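Local coordinates for putative cell adhesion protein (Bacteroides fragilis, PDB 4H40) that probably serves as a fimbrillin-like pilus component with a part in cell adhesion, at residues Ser207-Pro212 with Ala236-Thr241. Numbering follows the deposited sequence.
Sequences SGIQQP and ASVRIT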
loop_
_atom_site.group_PDB
_atom_site.type_symbol
_atom_site.label_atom_id
_atom_site.label_comp_id
_atom_site.label_asym_id
_atom_site.label_seq_id
_atom_site.Cartn_x
_atom_site.Cartn_y
_atom_site.Cartn_z
ATOM N N SER B 207 -9.520 -0.006 -13.628
ATOM C CA SER B 207 -10.123 -1.262 -14.087
ATOM C C SER B 207 -10.361 -2.221 -12.933
ATOM O O SER B 207 -9.622 -2.192 -11.949
ATOM C CB SER B 207 -9.205 -1.936 -15.107
ATOM O OG SER B 207 -9.355 -1.411 -16.416
ATOM N N GLY B 208 -11.368 -3.075 -13.085
ATOM C CA GLY B 208 -11.734 -4.081 -12.096
ATOM C C GLY B 208 -12.627 -3.546 -11.001
ATOM O O GLY B 208 -12.521 -3.955 -9.842
ATOM N N ILE B 209 -13.514 -2.620 -11.363
ATOM C CA ILE B 209 -14.417 -1.999 -10.400
ATOM C C ILE B 209 -15.864 -2.530 -10.633
ATOM O O ILE B 209 -16.078 -3.348 -11.531
ATOM C CB ILE B 209 -14.286 -0.452 -10.447
ATOM C CG1 ILE B 209 -14.105 0.067 -11.903
ATOM C CG2 ILE B 209 -13.145 -0.030 -9.570
ATOM C CD1 ILE B 209 -14.553 1.476 -12.158
ATOM N N GLN B 210 -16.816 -2.148 -9.765
ATOM C CA GLN B 210 -18.209 -2.578 -9.833
ATOM C C GLN B 210 -18.819 -2.279 -11.172
ATOM O O GLN B 210 -18.658 -1.164 -11.682
ATOM C CB GLN B 210 -19.032 -1.871 -8.747
ATOM C CG GLN B 210 -20.496 -2.291 -8.655
ATOM C CD GLN B 210 -20.648 -3.501 -7.784
ATOM O OE1 GLN B 210 -20.500 -3.430 -6.560
ATOM N NE2 GLN B 210 -20.921 -4.642 -8.402
ATOM N N GLN B 211 -19.519 -3.274 -11.748
ATOM C CA GLN B 211 -20.300 -3.058 -12.959
ATOM C C GLN B 211 -21.631 -2.453 -12.478
ATOM O O GLN B 211 -22.206 -2.999 -11.532
ATOM C CB GLN B 211 -20.479 -4.349 -13.772
ATOM C CG GLN B 211 -20.993 -4.107 -15.199
ATOM C CD GLN B 211 -19.937 -3.568 -16.144
ATOM O OE1 GLN B 211 -19.889 -2.363 -16.447
ATOM N NE2 GLN B 211 -19.061 -4.443 -16.629
ATOM N N PRO B 212 -22.075 -1.284 -13.006
ATOM C CA PRO B 212 -23.329 -0.653 -12.501
ATOM C C PRO B 212 -24.576 -1.563 -12.459
ATOM O O PRO B 212 -24.848 -2.344 -13.400
ATOM C CB PRO B 212 -23.547 0.514 -13.457
ATOM C CG PRO B 212 -22.173 0.819 -13.990
ATOM C CD PRO B 212 -21.453 -0.480 -14.079
ATOM N N ALA B 236 -15.384 -4.100 -15.909
ATOM C CA ALA B 236 -15.831 -2.744 -15.559
ATOM C C ALA B 236 -14.655 -1.826 -15.341
ATOM O O ALA B 236 -13.716 -2.153 -14.612
ATOM C CB ALA B 236 -16.724 -2.754 -14.336
ATOM N N SER B 237 -14.706 -0.672 -16.001
ATOM C CA SER B 237 -13.638 0.325 -15.951
ATOM C C SER B 237 -14.160 1.769 -16.056
ATOM O O SER B 237 -15.318 2.007 -16.433
ATOM C CB SER B 237 -12.619 0.056 -17.066
ATOM O OG SER B 237 -12.959 0.657 -18.304
ATOM N N VAL B 238 -13.275 2.726 -15.743
ATOM C CA VAL B 238 -13.557 4.155 -15.853
ATOM C C VAL B 238 -12.255 4.889 -16.303
ATOM O O VAL B 238 -11.154 4.474 -15.941
ATOM C CB VAL B 238 -14.220 4.762 -14.585
ATOM C CG1 VAL B 238 -13.281 4.793 -13.389
ATOM C CG2 VAL B 238 -14.756 6.145 -14.879
ATOM N N ARG B 239 -12.396 5.916 -17.155
ATOM C CA ARG B 239 -11.268 6.687 -17.638
ATOM C C ARG B 239 -11.328 8.151 -17.156
ATOM O O ARG B 239 -12.375 8.798 -17.261
ATOM C CB ARG B 239 -11.224 6.626 -19.161
ATOM C CG ARG B 239 -9.960 7.204 -19.762
ATOM C CD ARG B 239 -9.916 7.151 -21.278
ATOM N NE ARG B 239 -10.119 5.812 -21.856
ATOM C CZ ARG B 239 -9.191 4.858 -21.940
ATOM N NH1 ARG B 239 -7.975 5.051 -21.431
ATOM N NH2 ARG B 239 -9.476 3.695 -22.506
ATOM N N ILE B 240 -10.222 8.649 -16.586
ATOM C CA ILE B 240 -10.071 10.054 -16.175
ATOM C C ILE B 240 -9.260 10.674 -17.288
ATOM O O ILE B 240 -8.161 10.203 -17.554
ATOM C CB ILE B 240 -9.425 10.273 -14.777
ATOM C CG1 ILE B 240 -9.994 9.317 -13.681
ATOM C CG2 ILE B 240 -9.557 11.737 -14.377
ATOM C CD1 ILE B 240 -9.174 9.324 -12.342
ATOM N N THR B 241 -9.820 11.642 -18.007
ATOM C CA THR B 241 -9.139 12.278 -19.128
ATOM C C THR B 241 -8.671 13.680 -18.738
ATOM O O THR B 241 -7.764 14.226 -19.373
ATOM C CB THR B 241 -10.053 12.310 -20.377
ATOM O OG1 THR B 241 -11.385 12.662 -19.996
ATOM C CG2 THR B 241 -10.085 10.981 -21.103
#
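Ala236 sits in the bend of the chain just after Ser207, and its carbonyl oxygen accepts two backbone N-H groups. Gly208 N lies 2.9 Å from Ala236 O, almost in line with the carbonyl bond, though the hydrogen bond itself is far from straight, because the N-H points off to one side of the oxygen. Ile209 N lies 3.3 Å from Ala236 O. This second N-H points nearly straight at the oxygen (169°) but comes from above the carbonyl plane. The chain turns at Gly208, whose positive phi suits a glycine, and the two successive amides meet at one acceptor.

The methyl of Ala236 points toward 207-212. It faces the carbonyl oxygens of Ile209 and Gln210. Gln211 CG lies opposite the backbone N (chi1 -166°), and a bend at chi2 then brings the flat face of the amide over the Ala236 methyl, with Gln211 NE2 3.7 Å from Ala236 CB.

Ile209 reaches past the Ala236 carbonyl to Val238. Its CG1 stands between the backbone N and the carbonyl carbon (chi1 39°), and passes 3.5 Å from Ala236 O. The terminal Ile209 CD1 then meets Val238 CG1 at 3.8 Å. The two side chains cross at about a right angle, and methyl meets methyl. Val238 also packs on Ile206 and Thr255.

Ser207 and Ser237 project from the same sheet face, and Ser207 OG lies 3.6 Å from Ser237 CB. On that face Arg239 forms a salt bridge with Glu205.

Ser207 and Ser237 form an antiparallel, non-hydrogen-bonded pair. Here strand 237-240, outermost in its sheet within this chain, joins the end of strand 197-207, in a four-stranded antiparallel sheet of this fimbrillin-like, transthyretin-clan beta fold.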